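Local coordinates for protein arginine N-methyltransferase SFM1 (Saccharomyces cerevisiae, PDB 5C74) that transfers a methyl group from S-adenosyl-L-methionine to an arginine of ribosomal protein S3, leaving it monomethylated, at residues 64-69 and 73-78; 93-98 and 129-134; 106-109 and 113-116; 181-184 and 190-193. All coordinates share one frame; numbering follows the deposited sequence.

Contact 1: 64-69 and 73-78; sequences GINEDF and ELLKDG
The carboxamide of Asn66 reaches from the short helix 65-68 to the extended chain beyond it and binds two backbone groups at once. Its OD1 accepts the N-H of Leu75, with OD1 and N 2.9 Å apart and the bond nearly straight at 171°. Asn66 ND2 gives a more bent bond to Glu73 O, 3.0 Å away, reaching that oxygen from above the carbonyl plane; Tyr101 OH bonds to the same oxygen. The two bonds together fix the rotation of the amide, and Asn66 CG sits 3.7 Å from Leu74 CA. This is the close part of the contact. On the inner flank the Leu75 CD1 methyl comes to 3.5 Å from Asn66 OD1, and Leu75, like Ile65, packs on Ile4 of strand 2-6. The outer flank is looser. Leu74 is exposed, and with CG anti to its carbonyl carbon (chi1 -67°) it swings CD2 back to 3.7 Å from Asn66 CG, the two side chains crossing at about a right angle. Glu73 turns from the helix toward Lys2 and Lys76, both salt-bridge partners. Taking the N-H of Leu75 and the C=O of Glu73 much as a neighbouring strand would, the side-chain amide ties helix 65-68 to the connection entering strand 80-83 of the parallel sheet in this SPOUT-family fold.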
loop_
_atom_site.group_PDB
_atom_site.type_symbol
_atom_site.label_atom_id
_atom_site.label_comp_id
_atom_site.label_asym_id
_atom_site.label_seq_id
_atom_site.Cartn_x
_atom_site.Cartn_y
_atom_site.Cartn_z
ATOM N N GLY A 64 -18.918 10.078 -10.676
ATOM C CA GLY A 64 -19.433 8.827 -11.232
ATOM C C GLY A 64 -19.966 7.885 -10.157
ATOM O O GLY A 64 -20.461 6.793 -10.436
ATOM N N ILE A 65 -19.882 8.322 -8.910
ATOM C CA ILE A 65 -20.276 7.488 -7.782
ATOM C C ILE A 65 -21.771 7.149 -7.787
ATOM O O ILE A 65 -22.162 6.012 -7.490
ATOM C CB ILE A 65 -19.898 8.198 -6.446
ATOM C CG1 ILE A 65 -18.393 8.082 -6.203
ATOM C CG2 ILE A 65 -20.682 7.636 -5.284
ATOM C CD1 ILE A 65 -17.946 8.846 -4.934
ATOM N N ASN A 66 -22.602 8.126 -8.142
ATOM C CA ASN A 66 -24.050 7.938 -8.100
ATOM C C ASN A 66 -24.492 6.886 -9.116
ATOM O O ASN A 66 -25.360 6.068 -8.839
ATOM C CB ASN A 66 -24.777 9.266 -8.346
ATOM C CG ASN A 66 -24.710 10.204 -7.133
ATOM O OD1 ASN A 66 -24.309 11.367 -7.247
ATOM N ND2 ASN A 66 -25.080 9.688 -5.967
ATOM N N GLU A 67 -23.866 6.901 -10.286
ATOM C CA GLU A 67 -24.102 5.881 -11.299
ATOM C C GLU A 67 -23.708 4.484 -10.809
ATOM O O GLU A 67 -24.378 3.512 -11.108
ATOM C CB GLU A 67 -23.331 6.236 -12.570
ATOM C CG GLU A 67 -23.615 5.351 -13.764
ATOM C CD GLU A 67 -22.954 5.883 -15.026
ATOM O OE1 GLU A 67 -22.614 7.089 -15.056
ATOM O OE2 GLU A 67 -22.768 5.099 -15.977
ATOM N N ASP A 68 -22.627 4.377 -10.043
ATOM C CA ASP A 68 -22.169 3.059 -9.594
ATOM C C ASP A 68 -22.893 2.536 -8.353
ATOM O O ASP A 68 -22.936 1.320 -8.117
ATOM C CB ASP A 68 -20.666 3.085 -9.310
ATOM C CG ASP A 68 -19.834 3.014 -10.577
ATOM O OD1 ASP A 68 -20.425 2.897 -11.668
ATOM O OD2 ASP A 68 -18.588 3.041 -10.470
ATOM N N PHE A 69 -23.444 3.454 -7.565
ATOM C CA PHE A 69 -24.090 3.125 -6.301
ATOM C C PHE A 69 -25.419 3.856 -6.228
ATOM O O PHE A 69 -25.520 4.965 -5.696
ATOM C CB PHE A 69 -23.189 3.497 -5.124
ATOM C CG PHE A 69 -21.847 2.830 -5.179
ATOM C CD1 PHE A 69 -21.694 1.516 -4.749
ATOM C CD2 PHE A 69 -20.747 3.493 -5.704
ATOM C CE1 PHE A 69 -20.459 0.880 -4.819
ATOM C CE2 PHE A 69 -19.507 2.863 -5.776
ATOM C CZ PHE A 69 -19.367 1.552 -5.332
ATOM N N GLU A 73 -27.579 9.140 -2.069
ATOM C CA GLU A 73 -28.192 10.402 -2.469
ATOM C C GLU A 73 -27.262 11.084 -3.461
ATOM O O GLU A 73 -26.043 10.880 -3.408
ATOM C CB GLU A 73 -28.478 11.299 -1.268
ATOM C CG GLU A 73 -27.296 12.030 -0.710
ATOM C CD GLU A 73 -27.696 12.956 0.433
ATOM O OE1 GLU A 73 -27.212 12.743 1.561
ATOM O OE2 GLU A 73 -28.496 13.891 0.202
ATOM N N LEU A 74 -27.837 11.845 -4.392
ATOM C CA LEU A 74 -27.047 12.520 -5.426
ATOM C C LEU A 74 -26.033 13.484 -4.827
ATOM O O LEU A 74 -26.331 14.146 -3.842
ATOM C CB LEU A 74 -27.960 13.285 -6.382
ATOM C CG LEU A 74 -28.869 12.431 -7.267
ATOM C CD1 LEU A 74 -29.749 13.323 -8.127
ATOM C CD2 LEU A 74 -28.026 11.484 -8.132
ATOM N N LEU A 75 -24.843 13.558 -5.426
ATOM C CA LEU A 75 -23.907 14.646 -5.133
ATOM C C LEU A 75 -24.460 15.922 -5.756
ATOM O O LEU A 75 -24.581 16.032 -6.982
ATOM C CB LEU A 75 -22.503 14.363 -5.680
ATOM C CG LEU A 75 -21.543 13.519 -4.843
ATOM C CD1 LEU A 75 -22.058 12.107 -4.650
ATOM C CD2 LEU A 75 -20.172 13.496 -5.527
ATOM N N LYS A 76 -24.799 16.888 -4.914
ATOM C CA LYS A 76 -25.416 18.111 -5.404
ATOM C C LYS A 76 -24.446 19.274 -5.366
ATOM O O LYS A 76 -23.638 19.390 -4.446
ATOM C CB LYS A 76 -26.666 18.424 -4.577
ATOM C CG LYS A 76 -27.813 17.452 -4.835
ATOM C CD LYS A 76 -28.985 17.707 -3.891
ATOM C CE LYS A 76 -28.645 17.318 -2.456
ATOM N NZ LYS A 76 -28.542 15.835 -2.301
ATOM N N ASP A 77 -24.515 20.130 -6.376
ATOM C CA ASP A 77 -23.612 21.267 -6.448
ATOM C C ASP A 77 -23.695 22.116 -5.178
ATOM O O ASP A 77 -24.786 22.434 -4.689
ATOM C CB ASP A 77 -23.921 22.110 -7.689
ATOM C CG ASP A 77 -23.484 21.429 -8.985
ATOM O OD1 ASP A 77 -22.769 20.398 -8.930
ATOM O OD2 ASP A 77 -23.840 21.941 -10.067
ATOM N N GLY A 78 -22.526 22.437 -4.628
ATOM C CA GLY A 78 -22.430 23.240 -3.427
ATOM C C GLY A 78 -22.697 22.468 -2.151
ATOM O O GLY A 78 -22.567 23.017 -1.061
#

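Contact 2: 93-98 and 129-134; sequences PEDATK and ISRRLG
Asp95 and Arg131 extend toward each other from opposite directions and meet in a side-on, two-nitrogen salt bridge. Arg131 NE donates to Asp95 OD2 at 3.0 Å and Arg131 NH2 to Asp95 OD1 at 3.1 Å, both bonds close to straight. Each oxygen lies in the guanidinium plane, at its edge, yet the carboxylate is not coplanar with it: the two planes are 51° apart, and both nitrogens come to the oxygens from above the carboxylate. A bend in the arginine chain at chi2 (-69°) brings the NE edge round to face the acid. The third nitrogen is held as well, since Arg131 NH1 donates to Ser130 O, 3.1 Å away, so the guanidinium is fixed at three points. Asp95 OD2 also accepts the backbone N-H of Gln92, which steadies the carboxylate from its own side. Lys98 joins more loosely: its NZ makes a long ion pair with Asp95 OD1 at 3.6 Å, and its CD approaches Arg131 NH2 obliquely. Two cations thus share one buried carboxylate, which would probably favour its ionised form. Pro93 and Ala96 rest on helix 140-151, while Ile129 and Arg131 bond through their backbones to strand 80-83. The result is a salt-bridge network joining the loop ahead of strand 101-104 to strand 128-131, at one edge of the parallel sheet within this chain of SPOUT-family fold.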
loop_
_atom_site.group_PDB
_atom_site.type_symbol
_atom_site.label_atom_id
_atom_site.label_comp_id
_atom_site.label_asym_id
_atom_site.label_seq_id
_atom_site.Cartn_x
_atom_site.Cartn_y
_atom_site.Cartn_z
ATOM N N PRO A 93 -20.131 23.085 13.260
ATOM C CA PRO A 93 -21.404 22.367 13.388
ATOM C C PRO A 93 -22.522 22.913 12.492
ATOM O O PRO A 93 -23.351 22.129 12.016
ATOM C CB PRO A 93 -21.754 22.552 14.872
ATOM C CG PRO A 93 -20.426 22.659 15.535
ATOM C CD PRO A 93 -19.595 23.478 14.576
ATOM N N GLU A 94 -22.537 24.219 12.239
ATOM C CA GLU A 94 -23.577 24.797 11.381
ATOM C C GLU A 94 -23.486 24.321 9.934
ATOM O O GLU A 94 -24.457 24.428 9.187
ATOM C CB GLU A 94 -23.525 26.328 11.393
ATOM C CG GLU A 94 -23.378 26.940 12.770
ATOM C CD GLU A 94 -21.925 27.037 13.172
ATOM O OE1 GLU A 94 -21.189 27.824 12.535
ATOM O OE2 GLU A 94 -21.515 26.305 14.097
ATOM N N ASP A 95 -22.328 23.797 9.532
ATOM C CA ASP A 95 -22.163 23.252 8.177
ATOM C C ASP A 95 -22.904 21.937 7.961
ATOM O O ASP A 95 -23.012 21.452 6.835
ATOM C CB ASP A 95 -20.681 23.021 7.857
ATOM C CG ASP A 95 -19.905 24.310 7.708
ATOM O OD1 ASP A 95 -20.480 25.309 7.228
ATOM O OD2 ASP A 95 -18.705 24.312 8.040
ATOM N N ALA A 96 -23.408 21.348 9.036
ATOM C CA ALA A 96 -24.148 20.089 8.921
ATOM C C ALA A 96 -25.360 20.174 7.976
ATOM O O ALA A 96 -25.709 19.185 7.334
ATOM C CB ALA A 96 -24.604 19.621 10.312
ATOM N N THR A 97 -26.013 21.336 7.898
ATOM C CA THR A 97 -27.130 21.496 6.960
ATOM C C THR A 97 -26.697 21.750 5.517
ATOM O O THR A 97 -27.531 21.767 4.617
ATOM C CB THR A 97 -28.037 22.671 7.370
ATOM O OG1 THR A 97 -27.269 23.881 7.329
ATOM C CG2 THR A 97 -28.570 22.460 8.790
ATOM N N LYS A 98 -25.402 21.977 5.309
ATOM C CA LYS A 98 -24.901 22.456 4.023
ATOM C C LYS A 98 -24.356 21.348 3.140
ATOM O O LYS A 98 -24.391 21.455 1.911
ATOM C CB LYS A 98 -23.780 23.489 4.229
ATOM C CG LYS A 98 -24.216 24.822 4.855
ATOM C CD LYS A 98 -23.061 25.830 4.808
ATOM C CE LYS A 98 -23.470 27.207 5.325
ATOM N NZ LYS A 98 -23.531 27.263 6.808
ATOM N N ILE A 129 -17.116 22.889 -2.115
ATOM C CA ILE A 129 -16.854 23.986 -1.182
ATOM C C ILE A 129 -15.734 23.559 -0.240
ATOM O O ILE A 129 -15.826 22.519 0.409
ATOM C CB ILE A 129 -18.119 24.354 -0.361
ATOM C CG1 ILE A 129 -19.280 24.739 -1.285
ATOM C CG2 ILE A 129 -17.811 25.480 0.635
ATOM C CD1 ILE A 129 -19.087 26.054 -1.995
ATOM N N SER A 130 -14.666 24.350 -0.172
ATOM C CA SER A 130 -13.518 24.019 0.662
ATOM C C SER A 130 -13.768 24.265 2.154
ATOM O O SER A 130 -14.372 25.273 2.532
ATOM C CB SER A 130 -12.296 24.841 0.222
ATOM O OG SER A 130 -11.808 24.427 -1.044
ATOM N N ARG A 131 -13.287 23.348 2.988
ATOM C CA ARG A 131 -13.204 23.566 4.434
ATOM C C ARG A 131 -11.900 23.029 4.975
ATOM O O ARG A 131 -11.384 22.028 4.486
ATOM C CB ARG A 131 -14.353 22.892 5.174
ATOM C CG ARG A 131 -15.698 23.585 4.997
ATOM C CD ARG A 131 -15.730 24.933 5.688
ATOM N NE ARG A 131 -17.096 25.457 5.736
ATOM C CZ ARG A 131 -17.598 26.288 4.834
ATOM N NH1 ARG A 131 -16.850 26.673 3.803
ATOM N NH2 ARG A 131 -18.855 26.715 4.948
ATOM N N ARG A 132 -11.388 23.689 6.009
ATOM C CA ARG A 132 -10.237 23.201 6.755
ATOM C C ARG A 132 -10.694 22.376 7.957
ATOM O O ARG A 132 -11.810 22.547 8.434
ATOM C CB ARG A 132 -9.378 24.395 7.228
ATOM C CG ARG A 132 -7.970 24.043 7.640
ATOM C CD ARG A 132 -7.221 25.281 8.146
ATOM N NE ARG A 132 -7.794 25.795 9.392
ATOM C CZ ARG A 132 -7.170 26.643 10.208
ATOM N NH1 ARG A 132 -5.948 27.071 9.917
ATOM N NH2 ARG A 132 -7.766 27.059 11.320
ATOM N N LEU A 133 -9.837 21.482 8.448
ATOM C CA LEU A 133 -10.063 20.848 9.747
ATOM C C LEU A 133 -8.894 21.178 10.679
ATOM O O LEU A 133 -8.098 20.302 11.024
ATOM C CB LEU A 133 -10.204 19.326 9.621
ATOM C CG LEU A 133 -11.462 18.718 9.013
ATOM C CD1 LEU A 133 -11.287 17.184 8.917
ATOM C CD2 LEU A 133 -12.710 19.070 9.829
ATOM N N GLY A 134 -8.787 22.442 11.073
ATOM C CA GLY A 134 -7.692 22.875 11.930
ATOM C C GLY A 134 -6.389 23.013 11.172
ATOM O O GLY A 134 -6.316 22.709 9.983
#

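Contact 3: 106-109 and 113-116; sequences GILG and PRDR
Leu108 lays its CD1 methyl over one face of the Arg114 guanidinium, 3.3 Å from NE and 3.4 Å from CZ, displaced toward the rim of the group. The two side chains belong to opposite limbs of the loop that leaves strand 101-104 of the parallel sheet and returns as helix 116-123, a beta-to-alpha connection of the SPOUT-family fold whose limbs run antiparallel here. Arg114 is bent at chi3 (61°), which folds its flat end beneath the leucine, and a salt bridge from its NE to Glu119 helps to hold it there. Met8 touches both Leu108 and Arg114. At the inner end of the loop Arg116 supplies its aliphatic part: with chi1 at -176° placing CG opposite the backbone N, its CB and CG run beside Gly106, CB 3.5 Å from Gly106 O and CG 3.6 Å from Gly106 N. Its guanidinium continues to Glu6, which also accepts the N-H of Gly106, and to Glu119. On the outward side Ile107 packs on Asn171 of the second subunit. No direct hydrogen bond joins the limbs; near the tip a water bridges them instead, donating to Gly109 O at 2.7 Å and accepting from Arg114 N at 2.8 Å.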
loop_
_atom_site.group_PDB
_atom_site.type_symbol
_atom_site.label_atom_id
_atom_site.label_comp_id
_atom_site.label_asym_id
_atom_site.label_seq_id
_atom_site.Cartn_x
_atom_site.Cartn_y
_atom_site.Cartn_z
ATOM N N GLY A 106 -7.107 13.303 -3.744
ATOM C CA GLY A 106 -6.023 12.352 -3.892
ATOM C C GLY A 106 -4.703 13.030 -3.571
ATOM O O GLY A 106 -4.548 14.221 -3.817
ATOM N N ILE A 107 -3.773 12.278 -3.001
ATOM C CA ILE A 107 -2.413 12.769 -2.781
ATOM C C ILE A 107 -1.521 12.119 -3.825
ATOM O O ILE A 107 -1.391 10.900 -3.872
ATOM C CB ILE A 107 -1.898 12.459 -1.361
ATOM C CG1 ILE A 107 -2.710 13.227 -0.316
ATOM C CG2 ILE A 107 -0.418 12.803 -1.237
ATOM C CD1 ILE A 107 -3.757 12.387 0.374
ATOM N N LEU A 108 -0.951 12.940 -4.695
ATOM C CA LEU A 108 -0.197 12.435 -5.829
ATOM C C LEU A 108 1.290 12.677 -5.613
ATOM O O LEU A 108 1.667 13.399 -4.696
ATOM C CB LEU A 108 -0.688 13.101 -7.110
ATOM C CG LEU A 108 -2.193 12.855 -7.281
ATOM C CD1 LEU A 108 -2.856 13.965 -8.072
ATOM C CD2 LEU A 108 -2.437 11.501 -7.923
ATOM N N GLY A 109 2.126 12.073 -6.452
ATOM C CA GLY A 109 3.567 12.212 -6.317
ATOM C C GLY A 109 4.092 13.569 -6.746
ATOM O O GLY A 109 3.333 14.524 -6.919
ATOM N N PRO A 113 4.575 17.643 -9.992
ATOM C CA PRO A 113 3.741 18.154 -8.905
ATOM C C PRO A 113 2.336 18.454 -9.408
ATOM O O PRO A 113 2.193 19.009 -10.505
ATOM C CB PRO A 113 4.458 19.440 -8.483
ATOM C CG PRO A 113 5.872 19.243 -8.912
ATOM C CD PRO A 113 5.795 18.452 -10.179
ATOM N N ARG A 114 1.327 18.087 -8.631
ATOM C CA ARG A 114 -0.051 18.334 -9.035
ATOM C C ARG A 114 -0.824 18.973 -7.907
ATOM O O ARG A 114 -0.537 18.729 -6.736
ATOM C CB ARG A 114 -0.729 17.031 -9.474
ATOM C CG ARG A 114 -0.213 16.486 -10.807
ATOM C CD ARG A 114 -0.691 15.062 -11.072
ATOM N NE ARG A 114 -2.150 14.967 -11.141
ATOM C CZ ARG A 114 -2.806 13.849 -11.438
ATOM N NH1 ARG A 114 -2.124 12.733 -11.710
ATOM N NH2 ARG A 114 -4.138 13.845 -11.465
ATOM N N ASP A 115 -1.799 19.799 -8.278
ATOM C CA ASP A 115 -2.699 20.450 -7.334
ATOM C C ASP A 115 -4.081 19.832 -7.529
ATOM O O ASP A 115 -4.859 20.291 -8.364
ATOM C CB ASP A 115 -2.716 21.960 -7.574
ATOM C CG ASP A 115 -3.631 22.707 -6.619
ATOM O OD1 ASP A 115 -4.423 22.072 -5.891
ATOM O OD2 ASP A 115 -3.568 23.957 -6.613
ATOM N N ARG A 116 -4.356 18.775 -6.781
ATOM C CA ARG A 116 -5.568 17.988 -6.980
ATOM C C ARG A 116 -6.811 18.808 -6.661
ATOM O O ARG A 116 -7.864 18.633 -7.285
ATOM C CB ARG A 116 -5.515 16.719 -6.127
ATOM C CG ARG A 116 -6.707 15.769 -6.324
ATOM C CD ARG A 116 -6.898 15.419 -7.796
ATOM N NE ARG A 116 -8.050 14.532 -8.022
ATOM C CZ ARG A 116 -8.513 14.208 -9.223
ATOM N NH1 ARG A 116 -7.925 14.683 -10.314
ATOM N NH2 ARG A 116 -9.573 13.414 -9.336
HETATM O O HOH W 1 1.581 16.454 -6.415
#

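Contact 4: 181-184 and 190-193; sequences RYVL and PILP
Pro190 meets strand 181-183 first, its CB 3.8 Å from Tyr182 CB and the proline ring crossing the tyrosine obliquely. The CD2 methyl of Leu184 closes on the same residue from another direction, 3.6 Å from Pro190 N, and the backbones of Leu184 and Pro190 are bridged. Pro190 CA also makes a CA-H...O contact with Val183 O. That oxygen receives its main partner from the next residue: Ile191 N donates to Val183 O at 2.8 Å, with the C=O...N angle at 176°, so the N-H arrives almost head-on to the carbonyl. The Ile191 side chain lies alongside Val183, both pointing the same way; chi1 of -64° sets CG1 beside the backbone N, and the extended chi2 (169°) carries CD1 to 3.9 Å from Val183 CG1. Past this bond the chains part enough for a water to enter, accepting from Val183 N at 2.9 Å and donating to Ile191 O at 2.9 Å. Leu192 ends the contact, its CD2 coming obliquely to the CD2-CE2 flank of the tyrosine ring, 3.4 Å from Tyr182 CE2. Beyond it Pro193 turns to helices 14-27 and 140-151, the latter also touched by Tyr182, Val183 and Ile191. Through a single beta bridge and a water-mediated link, the edge strand 181-183 of the antiparallel three-stranded sheet is paired briefly with the chain leading to helix 196-205.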
loop_
_atom_site.group_PDB
_atom_site.type_symbol
_atom_site.label_atom_id
_atom_site.label_comp_id
_atom_site.label_asym_id
_atom_site.label_seq_id
_atom_site.Cartn_x
_atom_site.Cartn_y
_atom_site.Cartn_z
ATOM N N ARG A 181 -2.125 15.174 14.325
ATOM C CA ARG A 181 -3.014 15.509 15.408
ATOM C C ARG A 181 -4.020 14.373 15.522
ATOM O O ARG A 181 -4.626 13.993 14.516
ATOM C CB ARG A 181 -3.708 16.843 15.123
ATOM C CG ARG A 181 -4.892 17.142 16.030
ATOM C CD ARG A 181 -5.382 18.577 15.789
ATOM N NE ARG A 181 -4.458 19.551 16.360
ATOM C CZ ARG A 181 -4.448 20.854 16.077
ATOM N NH1 ARG A 181 -5.299 21.369 15.190
ATOM N NH2 ARG A 181 -3.560 21.641 16.680
ATOM N N TYR A 182 -4.181 13.824 16.730
ATOM C CA TYR A 182 -5.121 12.721 16.957
ATOM C C TYR A 182 -6.218 13.107 17.946
ATOM O O TYR A 182 -6.000 13.936 18.827
ATOM C CB TYR A 182 -4.401 11.483 17.498
ATOM C CG TYR A 182 -3.456 10.806 16.533
ATOM C CD1 TYR A 182 -2.149 11.255 16.389
ATOM C CD2 TYR A 182 -3.860 9.703 15.782
ATOM C CE1 TYR A 182 -1.260 10.627 15.513
ATOM C CE2 TYR A 182 -2.975 9.065 14.905
ATOM C CZ TYR A 182 -1.681 9.537 14.778
ATOM O OH TYR A 182 -0.798 8.916 13.914
ATOM N N VAL A 183 -7.381 12.479 17.821
ATOM C CA VAL A 183 -8.451 12.656 18.806
ATOM C C VAL A 183 -8.128 11.800 20.024
ATOM O O VAL A 183 -7.681 10.663 19.875
ATOM C CB VAL A 183 -9.835 12.241 18.228
ATOM C CG1 VAL A 183 -10.923 12.309 19.307
ATOM C CG2 VAL A 183 -10.194 13.125 17.032
ATOM N N LEU A 184 -8.347 12.344 21.219
ATOM C CA LEU A 184 -8.140 11.593 22.447
ATOM C C LEU A 184 -9.359 10.769 22.834
ATOM O O LEU A 184 -10.498 11.225 22.670
ATOM C CB LEU A 184 -7.803 12.544 23.585
ATOM C CG LEU A 184 -6.398 13.140 23.501
ATOM C CD1 LEU A 184 -6.227 14.190 24.578
ATOM C CD2 LEU A 184 -5.345 12.028 23.650
ATOM N N PRO A 190 -4.388 8.722 22.455
ATOM C CA PRO A 190 -4.795 8.986 21.075
ATOM C C PRO A 190 -5.548 7.779 20.502
ATOM O O PRO A 190 -5.215 6.624 20.781
ATOM C CB PRO A 190 -3.460 9.242 20.355
ATOM C CG PRO A 190 -2.432 8.480 21.175
ATOM C CD PRO A 190 -2.923 8.581 22.608
ATOM N N ILE A 191 -6.594 8.051 19.732
ATOM C CA ILE A 191 -7.374 6.991 19.119
ATOM C C ILE A 191 -6.721 6.568 17.819
ATOM O O ILE A 191 -6.623 7.367 16.886
ATOM C CB ILE A 191 -8.826 7.444 18.856
ATOM C CG1 ILE A 191 -9.522 7.729 20.198
ATOM C CG2 ILE A 191 -9.596 6.389 18.050
ATOM C CD1 ILE A 191 -10.885 8.437 20.042
ATOM N N LEU A 192 -6.265 5.320 17.785
ATOM C CA LEU A 192 -5.627 4.733 16.603
ATOM C C LEU A 192 -6.485 3.602 16.064
ATOM O O LEU A 192 -7.199 2.966 16.827
ATOM C CB LEU A 192 -4.235 4.177 16.943
ATOM C CG LEU A 192 -3.092 5.025 17.496
ATOM C CD1 LEU A 192 -1.748 4.383 17.189
ATOM C CD2 LEU A 192 -3.119 6.423 16.976
ATOM N N PRO A 193 -6.386 3.310 14.753
ATOM C CA PRO A 193 -7.070 2.135 14.206
ATOM C C PRO A 193 -6.656 0.879 14.952
ATOM O O PRO A 193 -5.514 0.812 15.428
ATOM C CB PRO A 193 -6.578 2.084 12.745
ATOM C CG PRO A 193 -6.252 3.519 12.425
ATOM C CD PRO A 193 -5.676 4.080 13.716
HETATM O O HOH W 2 -7.542 10.024 16.234
#

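Overall arrangement
Contacts 1, 2 and 3 belong to connections of the parallel sheet, whereas contact 4 lies at the edge of the antiparallel one, with contacts 1 and 3 on the opposite side of the chain's centre from it. None is wholly core: contact 3 is a surface contact and the one that reaches the second subunit, while the others are partly buried. Contacts 1 and 2 touch through Gly78 and Ile129, and contact 3 is nested in the loop that contact 2 closes. Chemistry follows place: an amide grips backbone in contact 1, charge pairing rules contact 2, a methyl covers a guanidinium in contact 3, and apolar packing flanks backbone pairing in contact 4. Contacts 3 and 4 each include a water that bridges their two segments.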